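CYCLIN domain-containing protein (Chaetomium thermophilum, PDB 6Z3U) probably acts as the cyclin H-type subunit of the CDK-activating kinase complex, regulating its cyclin-dependent serine/threonine kinase partner. Local coordinates at residues Lys34-Ala39 against Leu81-Glu86; Arg120-Asn125 against Tyr130-Met135; Asn125-Tyr130 against Lys355-Cys360; Leu136-Phe141 against Phe173-Gly178. One frame throughout, in Å; residues are numbered along the deposited sequence.

How the contacts relate
All four contacts lie in or against the N-terminal cyclin repeat of an all-helical chain. Contact 1 comes first along the chain and joins helix 25-48 to the start of helix 83-103. Contact 2 joins helices 108-124 and 132-146 across a short loop. Contact 3 shares that loop and brings in the end of helix 343-358, so contact 4 is nested within its span. Contact 4 continues on helix 132-146 and adds helix 172-178. The centres of contacts 1, 2 and 3 lie 9 to 12 Å from one another, those of 2 and 4 about 8 Å, those of 1 and 4 about 20 Å. Helix 25-48 and the late helix 343-358 thus both pack near loop 125-131.

Contact 1. Residues Lys34-Ala39 against Leu81-Glu86; sequences KTNAAA and LTPAEE
Asn36 of the N-terminal helix 25-48 meets Leu81, Pro83 and Glu86 where helix 83-103 begins. Its CG is turned anti to its own backbone N (chi1 163°). This aims the amide across the gap. Both bonds of the contact leave from ND2. One goes to the carbonyl oxygen of the loop residue: Asn36 ND2 to Leu81 O is 3.0 Å. ND2 stands above the plane of that carbonyl, 41° out of it. The other goes to the carboxylate of Glu86. Here ND2 approaches OE1 from the syn side, tilted 31° out of the carboxylate plane. OE2 of Glu86 has a weak hydrogen bond with Ser126 OG. Both acceptors of ND2 lie close to the amide plane, and together they fix the rotation of the group. Pro83 packs against the other branch, with Asn36 OD1 3.8 Å from Pro83 CG. With an alanine here, Leu81 O and Glu86 OE1 would probably lose their shared donor, and a gap would open beside the proline ring. Within the second segment, Glu85 folds back on the helix start, and Thr82 N donates to Glu85 OE2 at 3.3 Å. The same carboxylate oxygen forms a salt bridge with Lys356. The contact docks helix 25-48, which precedes the cyclin helices in the chain, on the first turn of helix 83-103 through a buried amide-carboxylate pair.

Contact 2. Residues Arg120-Asn125 against Tyr130-Met135; sequences RFYITN and YPPQEM
Phe121 and Tyr122 at the end of helix 108-124 reach across to Tyr130, Pro132 and Met135. Phe121 turns its ring opposite its own backbone N (chi1 178°), toward the start of helix 132-146. The bent Met135 chain brings its sulfur over one face of that ring. Met135 SD lies 4.1 Å from the centroid of the Phe121 ring, a Met-aromatic contact. The Tyr130 ring meets Phe121 obliquely, with the planes 54° apart and Phe121 CZ 3.6 Å from Tyr130 CD2. Tyr122 takes another course, its CG opposite the carbonyl carbon (chi1 -81°), which carries the hydroxyl to the backbone before helix 132-146. Its hydroxyl donates to the backbone, with Tyr122 OH to Tyr130 O at 2.9 Å. The hydroxyl stands well above the plane of that carbonyl. Tyr122 CE2 also lies 3.9 Å from Pro132 CB. A phenylalanine in place of Tyr122 would probably leave Tyr130 O without this donor at the loop's exit. Tyr130 OH is hydrogen-bonded to Arg365, and the Tyr130 side chain packs on Asp79 of the neighbouring kinase chain. These are two successive helices of the cyclin repeat, joined by a short loop and packed through aromatic side chains and a methionine.

Contact 3. Residues Asn125-Tyr130 against Lys355-Cys360; sequences NSIMTY and KKLNKC
Leu357, near the end of helix 343-358, pushes its two methyl branches against Ile127 and Met128. The close part of the contact is wholly apolar. CD2 of Leu357 meets the methyl branch of Ile127, 3.5 Å from Ile127 CG2, and the two side chains run nearly perpendicular to each other. The other branch lies on Met128, with Leu357 CD1 3.6 Å from Met128 CG. Leu357 thus straddles two neighbouring loop residues. Its CG stands anti to its backbone N (chi1 179°), which carries the fork toward the loop. A second touch lies further along the chain. Met128 runs extended as far as its sulfur, and Met128 SD is 3.8 Å from Cys360 SG. No hydrogen bond joins the two segments.

The loop holds its own shape. Ser126 OG accepts from the backbone N of Met128 at 2.9 Å, an ST turn. Thr129 N bonds back to Ser126 O at 3.1 Å. Met128 also has backbone bonding with Asp362, just beyond the second segment.

The far side of 355-360 is different. Lys355, Asn358 and Lys359 are exposed and make no contact with the loop. Lys356 is partly exposed and does not touch it either. Leu81 and Leu89 also touch Leu357, so the packed side is shared with helix 83-103 and the loop before it. The end of helix 343-358 thus covers the loop between helices 108-124 and 132-146 of the cyclin repeat with Leu357, while its lysines stay clear of that loop.

Contact 4. Residues Leu136-Phe141 against Phe173-Gly178; sequences LLVALF and FLLCQG
Leu175 of helix 172-178 lies against Val138 and Ala139 of helix 132-146. The direct contact is wholly apolar. One methyl, CD2 of Leu175, does most of the touching. Leu175 CD2 is 3.7 Å from Val138 CG1. It also reaches the backbone of the next residue, with Leu175 CD2 3.8 Å from Ala139 CA. The small Ala139 side chain stands further back, with its CB 4.4 Å from Leu175 CD2. Val138 CG1 also meets the base of the leucine, 3.9 Å from Leu175 CB. Val138 and Leu175 lie alongside each other, pointing opposite ways. With chi1 at 174° the isobutyl group of Leu175 swings away from its own backbone N, toward helix 132-146.

Hydrogen bonds do not cross this contact. Each helix has its own, such as Phe141 N to Leu137 O at 3.0 Å and Gln177 N to Phe173 O at 3.1 Å. Gln177 OE1 of the shorter helix is hydrogen-bonded to Ser162 of the neighbouring kinase chain.

Aromatic neighbours complete the surroundings. Phe121 of helix 108-124 touches Leu175, and Phe118 touches Ala139. Phe141 meets Phe156 of helix 153-159 edge-to-face. Helix 132-146 therefore lies among helices 83-103, 108-124, 153-159 and 172-178, and the last of these also touches the kinase.

Contact 1. Residues Lys34-Ala39 against Leu81-Glu86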
loop_
_atom_site.group_PDB
_atom_site.type_symbol
_atom_site.label_atom_id
_atom_site.label_comp_id
_atom_site.label_asym_id
_atom_site.label_seq_id
_atom_site.Cartn_x
_atom_site.Cartn_y
_atom_site.Cartn_z
ATOM N N LYS A 34 24.526 17.966 0.775
ATOM C CA LYS A 34 25.340 17.138 -0.107
ATOM C C LYS A 34 24.674 16.923 -1.459
ATOM O O LYS A 34 25.368 16.806 -2.474
ATOM C CB LYS A 34 25.624 15.792 0.563
ATOM C CG LYS A 34 26.606 15.875 1.720
ATOM C CD LYS A 34 26.680 14.571 2.499
ATOM C CE LYS A 34 27.684 14.664 3.643
ATOM N NZ LYS A 34 27.880 13.356 4.330
ATOM N N THR A 35 23.338 16.857 -1.496
ATOM C CA THR A 35 22.632 16.721 -2.766
ATOM C C THR A 35 22.788 17.981 -3.609
ATOM O O THR A 35 22.969 17.902 -4.830
ATOM C CB THR A 35 21.151 16.430 -2.510
ATOM O OG1 THR A 35 21.025 15.235 -1.730
ATOM C CG2 THR A 35 20.416 16.215 -3.818
ATOM N N ASN A 36 22.698 19.151 -2.967
ATOM C CA ASN A 36 22.920 20.429 -3.638
ATOM C C ASN A 36 24.365 20.577 -4.086
ATOM O O ASN A 36 24.628 20.993 -5.219
ATOM C CB ASN A 36 22.540 21.570 -2.686
ATOM C CG ASN A 36 23.107 22.917 -3.112
ATOM O OD1 ASN A 36 24.264 23.218 -2.830
ATOM N ND2 ASN A 36 22.275 23.754 -3.730
ATOM N N ALA A 37 25.320 20.243 -3.207
ATOM C CA ALA A 37 26.731 20.377 -3.552
ATOM C C ALA A 37 27.114 19.445 -4.694
ATOM O O ALA A 37 27.848 19.842 -5.607
ATOM C CB ALA A 37 27.596 20.100 -2.322
ATOM N N ALA A 38 26.637 18.196 -4.656
ATOM C CA ALA A 38 26.924 17.262 -5.739
ATOM C C ALA A 38 26.315 17.745 -7.048
ATOM O O ALA A 38 26.953 17.668 -8.103
ATOM C CB ALA A 38 26.404 15.867 -5.390
ATOM N N ALA A 39 25.074 18.241 -6.999
ATOM C CA ALA A 39 24.449 18.804 -8.190
ATOM C C ALA A 39 25.235 20.000 -8.701
ATOM O O ALA A 39 25.387 20.183 -9.914
ATOM C CB ALA A 39 23.008 19.214 -7.886
ATOM N N LEU A 81 21.949 27.881 -6.766
ATOM C CA LEU A 81 21.056 28.094 -5.634
ATOM C C LEU A 81 21.700 27.634 -4.331
ATOM O O LEU A 81 22.445 26.651 -4.299
ATOM C CB LEU A 81 19.736 27.353 -5.851
ATOM C CG LEU A 81 18.787 27.876 -6.930
ATOM C CD1 LEU A 81 17.442 27.179 -6.823
ATOM C CD2 LEU A 81 18.606 29.382 -6.811
ATOM N N THR A 82 21.403 28.361 -3.245
ATOM C CA THR A 82 21.839 27.964 -1.915
ATOM C C THR A 82 20.934 26.851 -1.386
ATOM O O THR A 82 19.743 26.810 -1.706
ATOM C CB THR A 82 21.784 29.157 -0.963
ATOM O OG1 THR A 82 21.874 30.376 -1.711
ATOM C CG2 THR A 82 22.917 29.116 0.044
ATOM N N PRO A 83 21.475 25.927 -0.580
ATOM C CA PRO A 83 20.611 24.884 0.004
ATOM C C PRO A 83 19.344 25.432 0.642
ATOM O O PRO A 83 18.281 24.812 0.528
ATOM C CB PRO A 83 21.531 24.218 1.037
ATOM C CG PRO A 83 22.905 24.394 0.479
ATOM C CD PRO A 83 22.896 25.720 -0.244
ATOM N N ALA A 84 19.426 26.585 1.312
ATOM C CA ALA A 84 18.235 27.196 1.892
ATOM C C ALA A 84 17.291 27.702 0.809
ATOM O O ALA A 84 16.072 27.522 0.908
ATOM C CB ALA A 84 18.634 28.335 2.832
ATOM N N GLU A 85 17.836 28.335 -0.235
ATOM C CA GLU A 85 17.003 28.758 -1.355
ATOM C C GLU A 85 16.424 27.562 -2.095
ATOM O O GLU A 85 15.313 27.641 -2.631
ATOM C CB GLU A 85 17.811 29.622 -2.321
ATOM C CG GLU A 85 18.289 30.939 -1.733
ATOM C CD GLU A 85 19.112 31.755 -2.713
ATOM O OE1 GLU A 85 19.152 32.996 -2.565
ATOM O OE2 GLU A 85 19.719 31.157 -3.629
ATOM N N GLU A 86 17.160 26.452 -2.135
ATOM C CA GLU A 86 16.631 25.228 -2.722
ATOM C C GLU A 86 15.453 24.718 -1.905
ATOM O O GLU A 86 14.400 24.378 -2.455
ATOM C CB GLU A 86 17.742 24.180 -2.807
ATOM C CG GLU A 86 17.730 23.334 -4.071
ATOM C CD GLU A 86 18.938 22.420 -4.169
ATOM O OE1 GLU A 86 20.037 22.922 -4.479
ATOM O OE2 GLU A 86 18.788 21.201 -3.950
#

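Contact 2. Residues Arg120-Asn125 against Tyr130-Met135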
loop_
_atom_site.group_PDB
_atom_site.type_symbol
_atom_site.label_atom_id
_atom_site.label_comp_id
_atom_site.label_asym_id
_atom_site.label_seq_id
_atom_site.Cartn_x
_atom_site.Cartn_y
_atom_site.Cartn_z
ATOM N N ARG A 120 10.083 13.982 -0.698
ATOM C CA ARG A 120 11.070 12.910 -0.746
ATOM C C ARG A 120 11.870 12.943 -2.040
ATOM O O ARG A 120 13.062 12.613 -2.039
ATOM C CB ARG A 120 10.373 11.559 -0.590
ATOM C CG ARG A 120 9.804 11.306 0.796
ATOM C CD ARG A 120 9.150 9.942 0.852
ATOM N NE ARG A 120 8.568 9.655 2.156
ATOM C CZ ARG A 120 7.990 8.502 2.473
ATOM N NH1 ARG A 120 7.915 7.527 1.576
ATOM N NH2 ARG A 120 7.489 8.323 3.686
ATOM N N PHE A 121 11.246 13.347 -3.148
ATOM C CA PHE A 121 11.961 13.389 -4.418
ATOM C C PHE A 121 13.107 14.390 -4.368
ATOM O O PHE A 121 14.207 14.112 -4.860
ATOM C CB PHE A 121 10.993 13.741 -5.548
ATOM C CG PHE A 121 11.646 13.854 -6.898
ATOM C CD1 PHE A 121 11.879 12.725 -7.668
ATOM C CD2 PHE A 121 12.028 15.089 -7.399
ATOM C CE1 PHE A 121 12.478 12.827 -8.910
ATOM C CE2 PHE A 121 12.630 15.195 -8.639
ATOM C CZ PHE A 121 12.855 14.063 -9.395
ATOM N N TYR A 122 12.871 15.554 -3.764
ATOM C CA TYR A 122 13.818 16.659 -3.787
ATOM C C TYR A 122 14.744 16.677 -2.576
ATOM O O TYR A 122 15.348 17.717 -2.287
ATOM C CB TYR A 122 13.060 17.983 -3.908
ATOM C CG TYR A 122 12.656 18.289 -5.334
ATOM C CD1 TYR A 122 13.599 18.292 -6.350
ATOM C CD2 TYR A 122 11.331 18.542 -5.670
ATOM C CE1 TYR A 122 13.248 18.556 -7.651
ATOM C CE2 TYR A 122 10.967 18.809 -6.978
ATOM C CZ TYR A 122 11.934 18.811 -7.962
ATOM O OH TYR A 122 11.606 19.072 -9.270
ATOM N N ILE A 123 14.869 15.566 -1.854
ATOM C CA ILE A 123 15.905 15.408 -0.864
ATOM C C ILE A 123 16.980 14.473 -1.383
ATOM O O ILE A 123 18.166 14.641 -1.051
ATOM C CB ILE A 123 15.333 14.886 0.488
ATOM C CG1 ILE A 123 16.468 14.557 1.457
ATOM C CG2 ILE A 123 14.438 13.687 0.261
ATOM C CD1 ILE A 123 16.014 14.375 2.879
ATOM N N THR A 124 16.603 13.525 -2.234
ATOM C CA THR A 124 17.570 12.741 -2.977
ATOM C C THR A 124 18.002 13.423 -4.264
ATOM O O THR A 124 19.057 13.078 -4.810
ATOM C CB THR A 124 17.012 11.356 -3.327
ATOM O OG1 THR A 124 15.795 11.496 -4.069
ATOM C CG2 THR A 124 16.738 10.544 -2.069
ATOM N N ASN A 125 17.213 14.376 -4.756
ATOM C CA ASN A 125 17.505 15.100 -5.982
ATOM C C ASN A 125 17.438 16.592 -5.698
ATOM O O ASN A 125 16.715 17.037 -4.802
ATOM C CB ASN A 125 16.521 14.737 -7.100
ATOM C CG ASN A 125 16.580 13.274 -7.474
ATOM O OD1 ASN A 125 17.659 12.714 -7.666
ATOM N ND2 ASN A 125 15.420 12.642 -7.566
ATOM N N TYR A 130 16.038 18.633 -11.770
ATOM C CA TYR A 130 14.748 18.342 -12.382
ATOM C C TYR A 130 13.748 19.443 -12.053
ATOM O O TYR A 130 13.772 19.996 -10.945
ATOM C CB TYR A 130 14.213 16.985 -11.906
ATOM C CG TYR A 130 15.141 15.826 -12.203
ATOM C CD1 TYR A 130 15.355 15.400 -13.509
ATOM C CD2 TYR A 130 15.803 15.158 -11.181
ATOM C CE1 TYR A 130 16.201 14.339 -13.787
ATOM C CE2 TYR A 130 16.654 14.097 -11.449
ATOM C CZ TYR A 130 16.850 13.691 -12.754
ATOM O OH TYR A 130 17.695 12.635 -13.024
ATOM N N PRO A 131 12.849 19.770 -12.980
ATOM C CA PRO A 131 12.007 20.969 -12.820
ATOM C C PRO A 131 10.915 20.764 -11.788
ATOM O O PRO A 131 10.034 19.913 -11.966
ATOM C CB PRO A 131 11.408 21.168 -14.223
ATOM C CG PRO A 131 11.423 19.817 -14.843
ATOM C CD PRO A 131 12.561 19.044 -14.231
ATOM N N PRO A 132 10.913 21.553 -10.706
ATOM C CA PRO A 132 9.844 21.399 -9.705
ATOM C C PRO A 132 8.465 21.754 -10.230
ATOM O O PRO A 132 7.469 21.236 -9.713
ATOM C CB PRO A 132 10.277 22.346 -8.575
ATOM C CG PRO A 132 11.169 23.340 -9.228
ATOM C CD PRO A 132 11.877 22.602 -10.326
ATOM N N GLN A 133 8.372 22.631 -11.231
ATOM C CA GLN A 133 7.070 22.967 -11.790
ATOM C C GLN A 133 6.398 21.739 -12.391
ATOM O O GLN A 133 5.170 21.618 -12.351
ATOM C CB GLN A 133 7.223 24.059 -12.851
ATOM C CG GLN A 133 5.917 24.698 -13.284
ATOM C CD GLN A 133 5.456 25.776 -12.321
ATOM O OE1 GLN A 133 6.210 26.694 -11.993
ATOM N NE2 GLN A 133 4.216 25.665 -11.856
ATOM N N GLU A 134 7.188 20.821 -12.948
ATOM C CA GLU A 134 6.669 19.601 -13.552
ATOM C C GLU A 134 6.509 18.480 -12.529
ATOM O O GLU A 134 5.469 17.816 -12.491
ATOM C CB GLU A 134 7.589 19.148 -14.691
ATOM C CG GLU A 134 7.729 20.158 -15.824
ATOM C CD GLU A 134 6.415 20.418 -16.541
ATOM O OE1 GLU A 134 5.706 21.373 -16.156
ATOM O OE2 GLU A 134 6.083 19.655 -17.474
ATOM N N MET A 135 7.532 18.253 -11.700
ATOM C CA MET A 135 7.436 17.220 -10.676
ATOM C C MET A 135 6.242 17.438 -9.757
ATOM O O MET A 135 5.760 16.479 -9.144
ATOM C CB MET A 135 8.722 17.177 -9.848
ATOM C CG MET A 135 9.965 16.750 -10.622
ATOM S SD MET A 135 9.869 15.085 -11.315
ATOM C CE MET A 135 9.286 15.448 -12.967
#

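Contact 3. Residues Asn125-Tyr130 against Lys355-Cys360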
loop_
_atom_site.group_PDB
_atom_site.type_symbol
_atom_site.label_atom_id
_atom_site.label_comp_id
_atom_site.label_asym_id
_atom_site.label_seq_id
_atom_site.Cartn_x
_atom_site.Cartn_y
_atom_site.Cartn_z
ATOM N N ASN A 125 17.213 14.376 -4.756
ATOM C CA ASN A 125 17.505 15.100 -5.982
ATOM C C ASN A 125 17.438 16.592 -5.698
ATOM O O ASN A 125 16.715 17.037 -4.802
ATOM C CB ASN A 125 16.521 14.737 -7.100
ATOM C CG ASN A 125 16.580 13.274 -7.474
ATOM O OD1 ASN A 125 17.659 12.714 -7.666
ATOM N ND2 ASN A 125 15.420 12.642 -7.566
ATOM N N SER A 126 18.213 17.355 -6.455
ATOM C CA SER A 126 18.261 18.799 -6.296
ATOM C C SER A 126 17.276 19.475 -7.237
ATOM O O SER A 126 16.954 18.955 -8.307
ATOM C CB SER A 126 19.672 19.327 -6.558
ATOM O OG SER A 126 19.611 20.637 -7.096
ATOM N N ILE A 127 16.794 20.650 -6.823
ATOM C CA ILE A 127 15.888 21.434 -7.654
ATOM C C ILE A 127 16.567 21.908 -8.931
ATOM O O ILE A 127 15.890 22.189 -9.926
ATOM C CB ILE A 127 15.346 22.628 -6.842
ATOM C CG1 ILE A 127 14.328 22.149 -5.807
ATOM C CG2 ILE A 127 14.712 23.664 -7.757
ATOM C CD1 ILE A 127 12.959 21.852 -6.383
ATOM N N MET A 128 17.895 22.025 -8.925
ATOM C CA MET A 128 18.633 22.435 -10.111
ATOM C C MET A 128 18.784 21.318 -11.135
ATOM O O MET A 128 19.303 21.574 -12.227
ATOM C CB MET A 128 20.022 22.941 -9.709
ATOM C CG MET A 128 19.993 24.155 -8.810
ATOM S SD MET A 128 21.641 24.732 -8.371
ATOM C CE MET A 128 21.998 23.739 -6.927
ATOM N N THR A 129 18.354 20.096 -10.813
ATOM C CA THR A 129 18.467 18.956 -11.715
ATOM C C THR A 129 17.172 18.670 -12.469
ATOM O O THR A 129 17.199 18.474 -13.688
ATOM C CB THR A 129 18.894 17.708 -10.932
ATOM O OG1 THR A 129 19.951 18.050 -10.027
ATOM C CG2 THR A 129 19.382 16.625 -11.879
ATOM N N TYR A 130 16.038 18.633 -11.770
ATOM C CA TYR A 130 14.748 18.342 -12.382
ATOM C C TYR A 130 13.748 19.443 -12.053
ATOM O O TYR A 130 13.772 19.996 -10.945
ATOM C CB TYR A 130 14.213 16.985 -11.906
ATOM C CG TYR A 130 15.141 15.826 -12.203
ATOM C CD1 TYR A 130 15.355 15.400 -13.509
ATOM C CD2 TYR A 130 15.803 15.158 -11.181
ATOM C CE1 TYR A 130 16.201 14.339 -13.787
ATOM C CE2 TYR A 130 16.654 14.097 -11.449
ATOM C CZ TYR A 130 16.850 13.691 -12.754
ATOM O OH TYR A 130 17.695 12.635 -13.024
ATOM N N LYS A 355 14.580 33.080 -11.006
ATOM C CA LYS A 355 15.483 33.619 -12.020
ATOM C C LYS A 355 16.908 33.111 -11.825
ATOM O O LYS A 355 17.611 32.833 -12.802
ATOM C CB LYS A 355 15.478 35.148 -12.011
ATOM C CG LYS A 355 15.910 35.727 -13.357
ATOM C CD LYS A 355 16.145 37.230 -13.326
ATOM C CE LYS A 355 14.859 38.021 -13.460
ATOM N NZ LYS A 355 15.131 39.485 -13.395
ATOM N N LYS A 356 17.354 32.988 -10.573
ATOM C CA LYS A 356 18.675 32.417 -10.329
ATOM C C LYS A 356 18.721 30.967 -10.790
ATOM O O LYS A 356 19.745 30.500 -11.302
ATOM C CB LYS A 356 19.035 32.540 -8.847
ATOM C CG LYS A 356 20.478 32.173 -8.526
ATOM C CD LYS A 356 20.751 32.166 -7.023
ATOM C CE LYS A 356 20.815 33.575 -6.449
ATOM N NZ LYS A 356 21.349 33.582 -5.056
ATOM N N LEU A 357 17.610 30.245 -10.625
ATOM C CA LEU A 357 17.548 28.851 -11.048
ATOM C C LEU A 357 17.495 28.721 -12.565
ATOM O O LEU A 357 17.943 27.709 -13.117
ATOM C CB LEU A 357 16.325 28.184 -10.417
ATOM C CG LEU A 357 16.057 26.714 -10.740
ATOM C CD1 LEU A 357 17.210 25.836 -10.285
ATOM C CD2 LEU A 357 14.755 26.264 -10.096
ATOM N N ASN A 358 16.965 29.734 -13.253
ATOM C CA ASN A 358 16.761 29.647 -14.694
ATOM C C ASN A 358 18.065 29.696 -15.478
ATOM O O ASN A 358 18.070 29.340 -16.662
ATOM C CB ASN A 358 15.837 30.780 -15.147
ATOM C CG ASN A 358 15.453 30.675 -16.609
ATOM O OD1 ASN A 358 14.866 29.684 -17.040
ATOM N ND2 ASN A 358 15.766 31.709 -17.378
ATOM N N LYS A 359 19.162 30.124 -14.857
ATOM C CA LYS A 359 20.434 30.266 -15.551
ATOM C C LYS A 359 21.497 29.283 -15.078
ATOM O O LYS A 359 22.587 29.252 -15.658
ATOM C CB LYS A 359 20.954 31.706 -15.409
ATOM C CG LYS A 359 20.782 32.328 -14.029
ATOM C CD LYS A 359 21.032 33.831 -14.077
ATOM C CE LYS A 359 20.672 34.502 -12.761
ATOM N NZ LYS A 359 20.644 35.983 -12.874
ATOM N N CYS A 360 21.215 28.476 -14.055
ATOM C CA CYS A 360 22.168 27.484 -13.570
ATOM C C CYS A 360 21.594 26.074 -13.580
ATOM O O CYS A 360 22.205 25.162 -13.010
ATOM C CB CYS A 360 22.635 27.838 -12.155
ATOM S SG CYS A 360 21.375 27.602 -10.886
#

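Contact 4. Residues Leu136-Phe141 against Phe173-Gly178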
loop_
_atom_site.group_PDB
_atom_site.type_symbol
_atom_site.label_atom_id
_atom_site.label_comp_id
_atom_site.label_asym_id
_atom_site.label_seq_id
_atom_site.Cartn_x
_atom_site.Cartn_y
_atom_site.Cartn_z
ATOM N N LEU A 136 5.753 18.674 -9.647
ATOM C CA LEU A 136 4.556 18.932 -8.852
ATOM C C LEU A 136 3.372 18.133 -9.384
ATOM O O LEU A 136 2.666 17.463 -8.622
ATOM C CB LEU A 136 4.253 20.432 -8.853
ATOM C CG LEU A 136 3.028 20.929 -8.083
ATOM C CD1 LEU A 136 3.207 22.399 -7.740
ATOM C CD2 LEU A 136 1.740 20.727 -8.866
ATOM N N LEU A 137 3.145 18.190 -10.697
ATOM C CA LEU A 137 2.046 17.437 -11.291
ATOM C C LEU A 137 2.295 15.937 -11.216
ATOM O O LEU A 137 1.360 15.156 -11.009
ATOM C CB LEU A 137 1.843 17.874 -12.741
ATOM C CG LEU A 137 1.029 19.153 -12.936
ATOM C CD1 LEU A 137 1.200 19.699 -14.344
ATOM C CD2 LEU A 137 -0.435 18.880 -12.642
ATOM N N VAL A 138 3.550 15.513 -11.387
ATOM C CA VAL A 138 3.867 14.088 -11.342
ATOM C C VAL A 138 3.566 13.517 -9.963
ATOM O O VAL A 138 3.027 12.411 -9.837
ATOM C CB VAL A 138 5.338 13.861 -11.735
ATOM C CG1 VAL A 138 5.692 12.391 -11.621
ATOM C CG2 VAL A 138 5.598 14.377 -13.147
ATOM N N ALA A 139 3.904 14.261 -8.907
ATOM C CA ALA A 139 3.660 13.773 -7.554
ATOM C C ALA A 139 2.172 13.614 -7.274
ATOM O O ALA A 139 1.778 12.726 -6.509
ATOM C CB ALA A 139 4.292 14.720 -6.534
ATOM N N LEU A 140 1.335 14.467 -7.870
ATOM C CA LEU A 140 -0.109 14.314 -7.715
ATOM C C LEU A 140 -0.622 13.113 -8.502
ATOM O O LEU A 140 -1.462 12.353 -8.008
ATOM C CB LEU A 140 -0.821 15.589 -8.163
ATOM C CG LEU A 140 -0.869 16.726 -7.140
ATOM C CD1 LEU A 140 -1.224 18.038 -7.816
ATOM C CD2 LEU A 140 -1.866 16.418 -6.044
ATOM N N PHE A 141 -0.128 12.924 -9.726
ATOM C CA PHE A 141 -0.579 11.800 -10.539
ATOM C C PHE A 141 -0.139 10.473 -9.933
ATOM O O PHE A 141 -0.930 9.528 -9.844
ATOM C CB PHE A 141 -0.048 11.939 -11.964
ATOM C CG PHE A 141 -0.512 10.855 -12.892
ATOM C CD1 PHE A 141 -1.835 10.787 -13.291
ATOM C CD2 PHE A 141 0.376 9.908 -13.370
ATOM C CE1 PHE A 141 -2.265 9.793 -14.146
ATOM C CE2 PHE A 141 -0.045 8.915 -14.227
ATOM C CZ PHE A 141 -1.368 8.857 -14.615
ATOM N N PHE A 173 8.267 7.593 -13.839
ATOM C CA PHE A 173 9.269 6.621 -13.412
ATOM C C PHE A 173 10.430 7.307 -12.706
ATOM O O PHE A 173 11.011 6.751 -11.766
ATOM C CB PHE A 173 9.774 5.817 -14.609
ATOM C CG PHE A 173 10.580 4.610 -14.225
ATOM C CD1 PHE A 173 10.016 3.602 -13.458
ATOM C CD2 PHE A 173 11.898 4.480 -14.627
ATOM C CE1 PHE A 173 10.751 2.488 -13.100
ATOM C CE2 PHE A 173 12.640 3.369 -14.273
ATOM C CZ PHE A 173 12.065 2.371 -13.508
ATOM N N LEU A 174 10.789 8.509 -13.150
ATOM C CA LEU A 174 11.831 9.266 -12.465
ATOM C C LEU A 174 11.459 9.493 -11.004
ATOM O O LEU A 174 12.276 9.284 -10.101
ATOM C CB LEU A 174 12.059 10.595 -13.186
ATOM C CG LEU A 174 13.221 11.447 -12.675
ATOM C CD1 LEU A 174 14.556 10.755 -12.937
ATOM C CD2 LEU A 174 13.188 12.829 -13.317
ATOM N N LEU A 175 10.215 9.910 -10.751
ATOM C CA LEU A 175 9.763 10.091 -9.376
ATOM C C LEU A 175 9.843 8.786 -8.598
ATOM O O LEU A 175 10.248 8.772 -7.429
ATOM C CB LEU A 175 8.334 10.635 -9.367
ATOM C CG LEU A 175 7.651 10.751 -8.003
ATOM C CD1 LEU A 175 8.315 11.829 -7.158
ATOM C CD2 LEU A 175 6.165 11.029 -8.167
ATOM N N CYS A 176 9.467 7.674 -9.232
ATOM C CA CYS A 176 9.475 6.393 -8.535
ATOM C C CYS A 176 10.867 6.074 -8.007
ATOM O O CYS A 176 11.020 5.633 -6.863
ATOM C CB CYS A 176 8.979 5.291 -9.469
ATOM S SG CYS A 176 8.472 3.772 -8.632
ATOM N N GLN A 177 11.898 6.302 -8.824
ATOM C CA GLN A 177 13.264 6.099 -8.354
ATOM C C GLN A 177 13.617 7.082 -7.244
ATOM O O GLN A 177 14.263 6.707 -6.258
ATOM C CB GLN A 177 14.251 6.244 -9.514
ATOM C CG GLN A 177 13.988 5.341 -10.710
ATOM C CD GLN A 177 14.920 5.639 -11.877
ATOM O OE1 GLN A 177 16.005 5.069 -11.969
ATOM N NE2 GLN A 177 14.447 6.434 -12.833
ATOM N N GLY A 178 13.196 8.339 -7.382
ATOM C CA GLY A 178 13.569 9.342 -6.400
ATOM C C GLY A 178 13.093 9.002 -5.002
ATOM O O GLY A 178 13.827 9.180 -4.025
#